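SGNH-hydrolase family esterase (Altererythrobacter indicus, PDB 7C2A) hydrolyses ester bonds as a GDSL-type member of the SGNH-hydrolase family and may act as a lysophospholipase. Local coordinates at residues A29-A34 with A42-A47; F63-Q68 with L101-R106; Q95-I100 with D131-Y136; E151-A154 with D158-Q161. All coordinates share one frame; numbering follows the deposited sequence.

Contact 1: A29-A34 with A42-A47; sequences AKLETA and ARIINA
Leu31 and Glu32 carry the helix side of this contact; Ala42, Arg43 and Ile44 carry the strand side. Helix 27-35 links strand 6-12 to strand 42-48 in a beta-alpha-beta crossover. The two segments run almost antiparallel, at 167°, with their axes 8.1 Å apart. Leu31 comes first. Its CG lies 3.7 Å from Ile44 CD1, and the two side chains cross at about a right angle. Ile44 CD1 reaches in against the helix backbone, 3.6 Å from Glu32 N. Glu32 follows and does the polar work. Its CG stands opposite the backbone N (chi1 -176°) and the chain runs on extended, which carries the carboxylate along the strand edge. There Glu32 OE1 accepts a nearly straight hydrogen bond of 2.9 Å from Ile44 N. The donor comes from above the carboxylate plane. Glu32 CG rests 3.2 Å from Ala42 O. The backbone takes part through a water that donates to Glu32 O at 2.7 Å and accepts from Ala42 N at 2.9 Å. A second water donates to Ile44 O and, weakly, to Glu32 OE1. Replacing Glu32 by an alanine would probably leave Ile44 N without its side-chain acceptor and take away one weak anchor of the second water. Strand 42-48 is an edge strand of the sheet, and Arg43 and Ile45 spend their backbone bonds on strand 6-12. The carboxylate and the waters thus serve Ala42 N, Ile44 N and Ile44 O, where a further strand could otherwise bond.

Contact 2: F63-Q68 with L101-R106; sequences FVLDSQ and LEELQR
Glu103 OE2, at the end of a side chain whose stem packs on Leu65, is held by two arginines: Arg107 NE in a salt bridge and Arg106 NH2 at 2.9 Å, on the syn side. Glu103 OE1 forms a salt bridge to Lys62 NZ. Arg106 grips side-on in the conformer described, since its NE also meets Glu103 OE1 at 3.3 Å, from above the carboxylate plane. A second conformer was deposited for Arg106, so this grip may not be constant. Glu103 is bent at its second torsion (chi2 64°), and the aliphatic part faces the other helix. Glu103 CG lies 4.0 Å from Leu65 CD1. Leu65 CD1 is also 4.0 Å from Leu104 CD2, and these two leucines cross at about a right angle. No hydrogen bond joins the two segments directly. Salt bridges through Lys62 and Arg107 tie the two helices, with Arg107 NH2 on Asp66 OD1. An alanine in place of Glu103 would probably leave Lys62 and the arginines without their shared anion and open a gap beside Leu65 CD1. Such a gathering of positive charge should keep the carboxylate ionised. Helices 54-66 and 90-106 lie side by side on the parallel sheet. Leu65 reaches on to Leu9 of strand 6-12, while Leu104 rests on Ala75 and Val77 of strand 74-78.

Contact 3: Q95-I100 with D131-Y136; sequences QNLSGI and DGIYPY
Two helices of the alpha/beta SGNH-hydrolase fold, 90-106 and 133-140, meet where Leu97 reaches Ile133 and Tyr134. The contact is small, buried and wholly apolar, with 104 Å² covered in all. One methyl does the work on the side of helix 90-106: Leu97 CD1 lies 4.0 Å from Ile133 CD1 and 3.9 Å from Tyr134 CE1. Leu97 CD1 approaches the ring obliquely, near the phenol end, and is 4.1 Å from Tyr134 OH. Leu97 crosses both partners at about a right angle. Ile133 places CG1 in the crowded position between its backbone N and carbonyl carbon (chi1 75°). That carbon lies over one face of the Tyr134 ring, toward the rim, which packs the isoleucine against the ring beside the leucine. The ring is also fastened at its far end, because Tyr134 OH hydrogen-bonds to Leu79 O just after strand 74-78. Leu97 touches Leu137 of helix 133-140 too, and Thr54 of helix 54-66. Ile133 packs further on Ala93 and Arg94, one turn earlier in helix 90-106. Helix 90-106 thus sits between helices 54-66 and 133-140.

Contact 4: E151-A154 with D158-Q161; sequences EAVA and DLIQ
A turn at 151-154 and the stretch 158-161 approach each other with Val153 CA and Leu159 CA 6.3 Å apart, and neither forms a regular helix or strand. Both lie in the long loop that joins the last strand of the SGNH-hydrolase sheet, 144-146, to helix 169-186. In this family that connection typically carries the catalytic aspartate and histidine. Here it holds His164 and His166, which bind cadmium. The contact itself is packing at the surface. A backbone bond from Ala154 N to Glu151 O, 3.0 Å long, closes the first turn and presents Val153 to the other segment. Val153 is the central residue, and its two methyls have separate tasks. Val153 CG1 lies 4.1 Å from Leu159 CB. CG2 faces the end of Ile160. The valine crosses both neighbours at a slant. No hydrogen bond passes between the segments, so the contact rests on apolar fit alone. It buries 142 Å², and Leu159 and Ile160 remain largely exposed. All three residues also touch a neighbouring molecule in the crystal. The polar residues at the ends look elsewhere: Asp158 forms a salt bridge with Arg156, inside the bend between the segments, and Gln161 NE2 hydrogen-bonds to Tyr19 O, which ties the loop to another part of the chain. Ile160 is folded back at its second torsion (chi2 -53°), which swings its last methyl toward the valine: Ile160 CD1 rests 3.6 Å from Val153 CG2 and 3.7 Å from Val153 CB.

How the contacts relate
All four contacts belong to one alpha/beta domain with a five-stranded parallel sheet. Contact 1 lies at an edge strand of the sheet, 42-48. Contact 2 follows it along the chain, with centres about 18 Å apart. The two touch where Ala47 CB meets Val64 CG1 at 4.1 Å. Contacts 2 and 3 have centres about 16 Å apart, and their segments alternate along the chain. Their shared helix 90-106 packs on both helix 54-66 and helix 133-140. Contact 4 comes last, just before the cadmium-binding histidines in sequence. Its centre is about 31 Å from that of contact 2, across the middle of the chain. Contacts 1 to 3 thus pack helices round the sheet, while contact 4 lies within a surface loop.

Contact 1: A29-A34 with A42-A47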
loop_
_atom_site.group_PDB
_atom_site.type_symbol
_atom_site.label_atom_id
_atom_site.label_comp_id
_atom_site.label_asym_id
_atom_site.label_seq_id
_atom_site.Cartn_x
_atom_site.Cartn_y
_atom_site.Cartn_z
ATOM N N ALA A 29 12.186 6.610 2.782
ATOM C CA ALA A 29 13.334 7.511 2.872
ATOM C C ALA A 29 13.063 8.665 3.827
ATOM O O ALA A 29 13.924 9.028 4.640
ATOM C CB ALA A 29 13.699 8.044 1.486
ATOM N N LYS A 30 11.875 9.263 3.746
ATOM C CA LYS A 30 11.575 10.382 4.627
ATOM C C LYS A 30 11.344 9.915 6.054
ATOM O O LYS A 30 11.672 10.635 7.005
ATOM C CB LYS A 30 10.377 11.168 4.090
ATOM C CG LYS A 30 10.704 11.989 2.843
ATOM C CD LYS A 30 11.678 13.124 3.175
ATOM C CE LYS A 30 12.017 13.985 1.966
ATOM N NZ LYS A 30 10.888 14.846 1.509
ATOM N N LEU A 31 10.793 8.708 6.227
ATOM C CA LEU A 31 10.646 8.151 7.562
ATOM C C LEU A 31 12.005 7.930 8.214
ATOM O O LEU A 31 12.188 8.211 9.400
ATOM C CB LEU A 31 9.870 6.838 7.487
ATOM C CG LEU A 31 9.728 6.014 8.760
ATOM C CD1 LEU A 31 8.944 6.775 9.805
ATOM C CD2 LEU A 31 9.052 4.695 8.426
ATOM N N GLU A 32 12.968 7.423 7.451
ATOM C CA GLU A 32 14.307 7.219 7.987
ATOM C C GLU A 32 14.865 8.513 8.567
ATOM O O GLU A 32 15.399 8.530 9.682
ATOM C CB GLU A 32 15.214 6.682 6.886
ATOM C CG GLU A 32 16.599 6.338 7.373
ATOM C CD GLU A 32 17.457 5.699 6.298
ATOM O OE1 GLU A 32 17.080 4.649 5.725
ATOM O OE2 GLU A 32 18.537 6.252 6.018
ATOM N N THR A 33 14.732 9.615 7.830
ATOM C CA THR A 33 15.226 10.894 8.326
ATOM C C THR A 33 14.460 11.342 9.563
ATOM O O THR A 33 15.065 11.809 10.540
ATOM C CB THR A 33 15.129 11.942 7.222
ATOM O OG1 THR A 33 15.936 11.539 6.114
ATOM C CG2 THR A 33 15.607 13.296 7.725
ATOM N N ALA A 34 13.134 11.187 9.555
ATOM C CA ALA A 34 12.315 11.643 10.674
ATOM C C ALA A 34 12.614 10.882 11.960
ATOM O O ALA A 34 12.517 11.452 13.054
ATOM C CB ALA A 34 10.836 11.509 10.317
ATOM N N ALA A 42 18.156 4.796 11.807
ATOM C CA ALA A 42 17.624 3.635 11.113
ATOM C C ALA A 42 18.198 3.547 9.709
ATOM O O ALA A 42 18.581 4.552 9.100
ATOM C CB ALA A 42 16.098 3.712 11.030
ATOM N N ARG A 43 18.278 2.323 9.212
ATOM C CA ARG A 43 18.473 2.047 7.800
ATOM C C ARG A 43 17.199 1.342 7.379
ATOM O O ARG A 43 16.931 0.223 7.827
ATOM C CB ARG A 43 19.674 1.134 7.572
ATOM C CG ARG A 43 19.843 0.753 6.116
ATOM C CD ARG A 43 21.170 0.061 5.826
ATOM N NE ARG A 43 21.266 -1.317 6.314
ATOM C CZ ARG A 43 20.712 -2.373 5.721
ATOM N NH1 ARG A 43 19.975 -2.223 4.627
ATOM N NH2 ARG A 43 20.896 -3.587 6.224
ATOM N N ILE A 44 16.383 2.010 6.579
ATOM C CA ILE A 44 15.109 1.443 6.174
ATOM C C ILE A 44 15.271 0.835 4.795
ATOM O O ILE A 44 15.562 1.538 3.819
ATOM C CB ILE A 44 13.974 2.471 6.228
ATOM C CG1 ILE A 44 13.910 3.070 7.637
ATOM C CG2 ILE A 44 12.660 1.787 5.864
ATOM C CD1 ILE A 44 12.679 3.903 7.920
ATOM N N ILE A 45 15.086 -0.481 4.730
ATOM C CA ILE A 45 15.101 -1.225 3.478
ATOM C C ILE A 45 13.811 -0.909 2.745
ATOM O O ILE A 45 12.717 -1.231 3.227
ATOM C CB ILE A 45 15.164 -2.735 3.747
ATOM C CG1 ILE A 45 16.321 -3.118 4.659
ATOM C CG2 ILE A 45 15.207 -3.515 2.443
ATOM C CD1 ILE A 45 16.020 -4.389 5.419
ATOM N N ASN A 46 13.920 -0.301 1.575
ATOM C CA ASN A 46 12.729 -0.011 0.787
ATOM C C ASN A 46 12.419 -1.235 -0.061
ATOM O O ASN A 46 12.987 -1.428 -1.141
ATOM C CB ASN A 46 12.896 1.246 -0.056
ATOM C CG ASN A 46 11.582 1.708 -0.632
ATOM O OD1 ASN A 46 10.680 0.888 -0.852
ATOM N ND2 ASN A 46 11.444 3.001 -0.870
ATOM N N ALA A 47 11.519 -2.072 0.450
ATOM C CA ALA A 47 10.995 -3.215 -0.281
ATOM C C ALA A 47 9.597 -2.932 -0.806
ATOM O O ALA A 47 8.750 -3.828 -0.856
ATOM C CB ALA A 47 11.041 -4.485 0.566
HETATM O O HOH W 1 17.204 7.451 11.357
HETATM O O HOH W 2 18.078 2.544 3.191
#

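Contact 2: F63-Q68 with L101-R106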
loop_
_atom_site.group_PDB
_atom_site.type_symbol
_atom_site.label_atom_id
_atom_site.label_comp_id
_atom_site.label_asym_id
_atom_site.label_seq_id
_atom_site.Cartn_x
_atom_site.Cartn_y
_atom_site.Cartn_z
ATOM N N PHE A 63 12.002 -14.508 -0.013
ATOM C CA PHE A 63 13.160 -14.073 -0.786
ATOM C C PHE A 63 13.689 -12.740 -0.279
ATOM O O PHE A 63 14.903 -12.550 -0.146
ATOM C CB PHE A 63 12.766 -13.948 -2.260
ATOM C CG PHE A 63 13.878 -13.453 -3.141
ATOM C CD1 PHE A 63 14.815 -14.341 -3.646
ATOM C CD2 PHE A 63 14.002 -12.113 -3.462
ATOM C CE1 PHE A 63 15.840 -13.909 -4.456
ATOM C CE2 PHE A 63 15.039 -11.677 -4.277
ATOM C CZ PHE A 63 15.960 -12.578 -4.767
ATOM N N VAL A 64 12.790 -11.792 -0.011
ATOM C CA VAL A 64 13.211 -10.481 0.481
ATOM C C VAL A 64 13.939 -10.621 1.810
ATOM O O VAL A 64 14.999 -10.019 2.020
ATOM C CB VAL A 64 12.001 -9.528 0.562
ATOM C CG1 VAL A 64 12.354 -8.272 1.337
ATOM C CG2 VAL A 64 11.524 -9.169 -0.834
ATOM N N LEU A 65 13.406 -11.430 2.716
ATOM C CA LEU A 65 14.064 -11.627 4.004
ATOM C C LEU A 65 15.404 -12.339 3.848
ATOM O O LEU A 65 16.405 -11.939 4.458
ATOM C CB LEU A 65 13.144 -12.409 4.933
ATOM C CG LEU A 65 11.909 -11.624 5.373
ATOM C CD1 LEU A 65 10.913 -12.547 6.039
ATOM C CD2 LEU A 65 12.294 -10.472 6.318
ATOM N N ASP A 66 15.447 -13.389 3.025
ATOM C CA ASP A 66 16.682 -14.137 2.808
ATOM C C ASP A 66 17.732 -13.309 2.088
ATOM O O ASP A 66 18.919 -13.653 2.145
ATOM C CB ASP A 66 16.394 -15.396 1.979
ATOM C CG ASP A 66 15.605 -16.446 2.735
ATOM O OD1 ASP A 66 15.464 -16.360 3.970
ATOM O OD2 ASP A 66 15.123 -17.386 2.069
ATOM N N SER A 67 17.329 -12.249 1.394
ATOM C CA SER A 67 18.276 -11.399 0.695
ATOM C C SER A 67 18.956 -10.393 1.605
ATOM O O SER A 67 19.903 -9.736 1.159
ATOM C CB SER A 67 17.577 -10.643 -0.434
ATOM O OG SER A 67 17.135 -11.541 -1.430
ATOM N N GLN A 68 18.513 -10.258 2.850
ATOM C CA GLN A 68 19.013 -9.189 3.710
ATOM C C GLN A 68 20.328 -9.589 4.358
ATOM O O GLN A 68 20.397 -10.638 5.001
ATOM C CB GLN A 68 18.000 -8.900 4.809
ATOM C CG GLN A 68 16.695 -8.354 4.291
ATOM C CD GLN A 68 16.917 -7.255 3.285
ATOM O OE1 GLN A 68 17.690 -6.316 3.526
ATOM N NE2 GLN A 68 16.252 -7.351 2.151
ATOM N N LEU A 101 2.516 -12.365 7.480
ATOM C CA LEU A 101 2.759 -12.130 8.896
ATOM C C LEU A 101 3.239 -13.395 9.585
ATOM O O LEU A 101 4.056 -13.323 10.507
ATOM C CB LEU A 101 1.507 -11.583 9.573
ATOM C CG LEU A 101 0.928 -10.299 8.969
ATOM C CD1 LEU A 101 -0.089 -9.705 9.923
ATOM C CD2 LEU A 101 2.013 -9.286 8.633
ATOM N N GLU A 102 2.772 -14.559 9.132
ATOM C CA GLU A 102 3.225 -15.814 9.713
ATOM C C GLU A 102 4.707 -16.034 9.463
ATOM O O GLU A 102 5.422 -16.538 10.335
ATOM C CB GLU A 102 2.400 -16.971 9.154
ATOM C CG GLU A 102 1.119 -17.175 9.927
ATOM C CD GLU A 102 0.159 -18.162 9.299
ATOM O OE1 GLU A 102 0.529 -18.824 8.303
ATOM O OE2 GLU A 102 -0.976 -18.270 9.815
ATOM N N GLU A 103 5.188 -15.690 8.270
ATOM C CA GLU A 103 6.614 -15.804 7.993
ATOM C C GLU A 103 7.429 -14.862 8.878
ATOM O O GLU A 103 8.462 -15.255 9.432
ATOM C CB GLU A 103 6.867 -15.543 6.511
ATOM C CG GLU A 103 8.331 -15.605 6.111
ATOM C CD GLU A 103 8.964 -16.975 6.303
ATOM O OE1 GLU A 103 8.228 -17.975 6.440
ATOM O OE2 GLU A 103 10.208 -17.056 6.323
ATOM N N LEU A 104 6.984 -13.609 9.022
ATOM C CA LEU A 104 7.684 -12.677 9.904
ATOM C C LEU A 104 7.680 -13.180 11.342
ATOM O O LEU A 104 8.703 -13.115 12.036
ATOM C CB LEU A 104 7.038 -11.293 9.811
ATOM C CG LEU A 104 7.255 -10.610 8.459
ATOM C CD1 LEU A 104 6.268 -9.461 8.259
ATOM C CD2 LEU A 104 8.680 -10.118 8.311
ATOM N N GLN A 105 6.538 -13.696 11.801
ATOM C CA GLN A 105 6.437 -14.208 13.164
ATOM C C GLN A 105 7.338 -15.418 13.369
ATOM O O GLN A 105 7.958 -15.568 14.432
ATOM C CB GLN A 105 4.985 -14.575 13.452
ATOM C CG GLN A 105 4.625 -14.657 14.920
ATOM C CD GLN A 105 3.134 -14.804 15.118
ATOM O OE1 GLN A 105 2.508 -15.684 14.529
ATOM N NE2 GLN A 105 2.552 -13.936 15.936
ATOM N N ARG A 106 7.407 -16.308 12.380
ATOM C CA ARG A 106 8.309 -17.447 12.492
ATOM C C ARG A 106 9.728 -16.980 12.780
ATOM O O ARG A 106 10.433 -17.573 13.607
ATOM C CB ARG A 106 8.266 -18.263 11.202
ATOM C CG ARG A 106 9.057 -19.547 11.240
ATOM C CD ARG A 106 8.961 -20.251 9.900
ATOM N NE ARG A 106 9.745 -19.566 8.879
ATOM C CZ ARG A 106 11.062 -19.681 8.750
ATOM N NH1 ARG A 106 11.741 -20.465 9.575
ATOM N NH2 ARG A 106 11.698 -19.017 7.797
#

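Contact 3: Q95-I100 with D131-Y136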
loop_
_atom_site.group_PDB
_atom_site.type_symbol
_atom_site.label_atom_id
_atom_site.label_comp_id
_atom_site.label_asym_id
_atom_site.label_seq_id
_atom_site.Cartn_x
_atom_site.Cartn_y
_atom_site.Cartn_z
ATOM N N GLN A 95 -6.100 -13.746 3.825
ATOM C CA GLN A 95 -5.333 -14.987 3.845
ATOM C C GLN A 95 -3.903 -14.760 3.379
ATOM O O GLN A 95 -2.958 -15.287 3.972
ATOM C CB GLN A 95 -6.008 -16.008 2.937
ATOM C CG GLN A 95 -7.397 -16.435 3.371
ATOM C CD GLN A 95 -8.250 -16.927 2.205
ATOM O OE1 GLN A 95 -7.730 -17.337 1.163
ATOM N NE2 GLN A 95 -9.568 -16.879 2.377
ATOM N N ASN A 96 -3.728 -13.980 2.311
ATOM C CA ASN A 96 -2.383 -13.718 1.813
ATOM C C ASN A 96 -1.569 -12.926 2.825
ATOM O O ASN A 96 -0.403 -13.255 3.094
ATOM C CB ASN A 96 -2.460 -12.966 0.484
ATOM C CG ASN A 96 -3.058 -13.788 -0.631
ATOM O OD1 ASN A 96 -3.059 -15.024 -0.580
ATOM N ND2 ASN A 96 -3.551 -13.114 -1.655
ATOM N N LEU A 97 -2.174 -11.891 3.411
ATOM C CA LEU A 97 -1.482 -11.132 4.447
ATOM C C LEU A 97 -1.151 -12.009 5.642
ATOM O O LEU A 97 -0.086 -11.856 6.252
ATOM C CB LEU A 97 -2.331 -9.938 4.879
ATOM C CG LEU A 97 -2.245 -8.721 3.961
ATOM C CD1 LEU A 97 -3.437 -7.799 4.141
ATOM C CD2 LEU A 97 -0.949 -7.960 4.184
ATOM N N SER A 98 -2.043 -12.951 5.983
ATOM C CA SER A 98 -1.756 -13.874 7.078
ATOM C C SER A 98 -0.478 -14.659 6.808
ATOM O O SER A 98 0.329 -14.871 7.716
ATOM C CB SER A 98 -2.928 -14.839 7.274
ATOM O OG SER A 98 -4.081 -14.188 7.754
ATOM N N GLY A 99 -0.285 -15.105 5.567
ATOM C CA GLY A 99 0.929 -15.832 5.235
ATOM C C GLY A 99 2.176 -14.976 5.367
ATOM O O GLY A 99 3.222 -15.461 5.799
ATOM N N ILE A 100 2.084 -13.693 5.003
ATOM C CA ILE A 100 3.212 -12.778 5.184
ATOM C C ILE A 100 3.540 -12.618 6.664
ATOM O O ILE A 100 4.703 -12.712 7.081
ATOM C CB ILE A 100 2.918 -11.415 4.533
ATOM C CG1 ILE A 100 2.750 -11.574 3.023
ATOM C CG2 ILE A 100 4.027 -10.417 4.858
ATOM C CD1 ILE A 100 2.115 -10.377 2.357
ATOM N N ASP A 131 -12.074 -3.337 5.065
ATOM C CA ASP A 131 -11.497 -2.534 6.136
ATOM C C ASP A 131 -11.234 -3.372 7.378
ATOM O O ASP A 131 -10.248 -3.141 8.090
ATOM C CB ASP A 131 -12.431 -1.376 6.501
ATOM C CG ASP A 131 -12.475 -0.290 5.452
ATOM O OD1 ASP A 131 -11.807 -0.399 4.407
ATOM O OD2 ASP A 131 -13.207 0.691 5.697
ATOM N N GLY A 132 -12.093 -4.355 7.650
ATOM C CA GLY A 132 -11.960 -5.139 8.867
ATOM C C GLY A 132 -10.821 -6.139 8.863
ATOM O O GLY A 132 -10.505 -6.697 9.919
ATOM N N ILE A 133 -10.189 -6.394 7.717
ATOM C CA ILE A 133 -9.133 -7.410 7.735
ATOM C C ILE A 133 -7.933 -6.943 8.546
ATOM O O ILE A 133 -7.247 -7.762 9.161
ATOM C CB ILE A 133 -8.735 -7.911 6.331
ATOM C CG1 ILE A 133 -7.888 -6.888 5.568
ATOM C CG2 ILE A 133 -9.959 -8.346 5.542
ATOM C CD1 ILE A 133 -7.414 -7.369 4.200
ATOM N N TYR A 134 -7.675 -5.629 8.587
ATOM C CA TYR A 134 -6.462 -5.146 9.244
ATOM C C TYR A 134 -6.528 -5.263 10.762
ATOM O O TYR A 134 -5.579 -5.798 11.365
ATOM C CB TYR A 134 -6.099 -3.743 8.733
ATOM C CG TYR A 134 -5.765 -3.783 7.256
ATOM C CD1 TYR A 134 -4.486 -4.110 6.820
ATOM C CD2 TYR A 134 -6.741 -3.553 6.292
ATOM C CE1 TYR A 134 -4.185 -4.208 5.473
ATOM C CE2 TYR A 134 -6.449 -3.640 4.944
ATOM C CZ TYR A 134 -5.170 -3.972 4.542
ATOM O OH TYR A 134 -4.923 -4.055 3.196
ATOM N N PRO A 135 -7.586 -4.807 11.443
ATOM C CA PRO A 135 -7.658 -5.063 12.890
ATOM C C PRO A 135 -7.673 -6.540 13.221
ATOM O O PRO A 135 -7.102 -6.948 14.243
ATOM C CB PRO A 135 -8.953 -4.360 13.326
ATOM C CG PRO A 135 -9.257 -3.392 12.258
ATOM C CD PRO A 135 -8.694 -3.943 10.989
ATOM N N TYR A 136 -8.288 -7.361 12.375
ATOM C CA TYR A 136 -8.278 -8.797 12.609
ATOM C C TYR A 136 -6.852 -9.337 12.580
ATOM O O TYR A 136 -6.441 -10.101 13.465
ATOM C CB TYR A 136 -9.137 -9.498 11.558
ATOM C CG TYR A 136 -9.018 -10.997 11.614
ATOM C CD1 TYR A 136 -9.819 -11.741 12.473
ATOM C CD2 TYR A 136 -8.111 -11.669 10.813
ATOM C CE1 TYR A 136 -9.712 -13.113 12.534
ATOM C CE2 TYR A 136 -7.997 -13.048 10.869
ATOM C CZ TYR A 136 -8.803 -13.755 11.732
ATOM O OH TYR A 136 -8.694 -15.125 11.790
#

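Contact 4: E151-A154 with D158-Q161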
loop_
_atom_site.group_PDB
_atom_site.type_symbol
_atom_site.label_atom_id
_atom_site.label_comp_id
_atom_site.label_asym_id
_atom_site.label_seq_id
_atom_site.Cartn_x
_atom_site.Cartn_y
_atom_site.Cartn_z
ATOM N N GLU A 151 -4.612 8.373 6.419
ATOM C CA GLU A 151 -5.505 9.334 7.056
ATOM C C GLU A 151 -5.033 10.773 6.874
ATOM O O GLU A 151 -5.845 11.673 6.623
ATOM C CB GLU A 151 -5.637 9.004 8.538
ATOM C CG GLU A 151 -6.633 9.878 9.275
ATOM C CD GLU A 151 -6.861 9.396 10.694
ATOM O OE1 GLU A 151 -5.865 9.073 11.376
ATOM O OE2 GLU A 151 -8.032 9.337 11.126
ATOM N N ALA A 152 -3.728 11.013 6.980
ATOM C CA ALA A 152 -3.250 12.390 6.972
ATOM C C ALA A 152 -3.391 13.063 5.616
ATOM O O ALA A 152 -3.291 14.291 5.548
ATOM C CB ALA A 152 -1.812 12.460 7.474
ATOM N N VAL A 153 -3.635 12.323 4.540
ATOM C CA VAL A 153 -3.908 12.941 3.247
ATOM C C VAL A 153 -5.355 12.785 2.820
ATOM O O VAL A 153 -5.724 13.257 1.734
ATOM C CB VAL A 153 -2.931 12.478 2.149
ATOM C CG1 VAL A 153 -1.510 12.874 2.509
ATOM C CG2 VAL A 153 -3.045 10.977 1.922
ATOM N N ALA A 154 -6.201 12.188 3.669
ATOM C CA ALA A 154 -7.550 11.802 3.262
ATOM C C ALA A 154 -8.383 13.008 2.860
ATOM O O ALA A 154 -9.229 12.918 1.962
ATOM C CB ALA A 154 -8.235 11.047 4.400
ATOM N N ASP A 158 -4.802 18.453 -2.375
ATOM C CA ASP A 158 -3.588 19.159 -2.764
ATOM C C ASP A 158 -2.310 18.397 -2.427
ATOM O O ASP A 158 -1.234 18.786 -2.900
ATOM C CB ASP A 158 -3.552 20.553 -2.133
ATOM C CG ASP A 158 -3.679 20.530 -0.616
ATOM O OD1 ASP A 158 -4.318 19.602 -0.062
ATOM O OD2 ASP A 158 -3.176 21.464 0.038
ATOM N N LEU A 159 -2.406 17.318 -1.644
ATOM C CA LEU A 159 -1.264 16.503 -1.255
ATOM C C LEU A 159 -1.256 15.164 -1.969
ATOM O O LEU A 159 -0.474 14.275 -1.602
ATOM C CB LEU A 159 -1.257 16.288 0.257
ATOM C CG LEU A 159 -1.145 17.552 1.113
ATOM C CD1 LEU A 159 -1.153 17.175 2.573
ATOM C CD2 LEU A 159 0.102 18.356 0.771
ATOM N N ILE A 160 -2.104 15.005 -2.983
ATOM C CA ILE A 160 -2.235 13.771 -3.748
ATOM C C ILE A 160 -1.837 14.066 -5.187
ATOM O O ILE A 160 -2.274 15.072 -5.763
ATOM C CB ILE A 160 -3.676 13.232 -3.669
ATOM C CG1 ILE A 160 -4.059 12.947 -2.214
ATOM C CG2 ILE A 160 -3.845 11.989 -4.521
ATOM C CD1 ILE A 160 -3.078 12.066 -1.506
ATOM N N GLN A 161 -0.994 13.210 -5.753
ATOM C CA GLN A 161 -0.557 13.380 -7.130
ATOM C C GLN A 161 -1.737 13.210 -8.069
ATOM O O GLN A 161 -2.646 12.419 -7.819
ATOM C CB GLN A 161 0.463 12.306 -7.501
ATOM C CG GLN A 161 1.738 12.317 -6.696
ATOM C CD GLN A 161 2.694 11.238 -7.156
ATOM O OE1 GLN A 161 2.828 10.986 -8.355
ATOM N NE2 GLN A 161 3.339 10.571 -6.206
#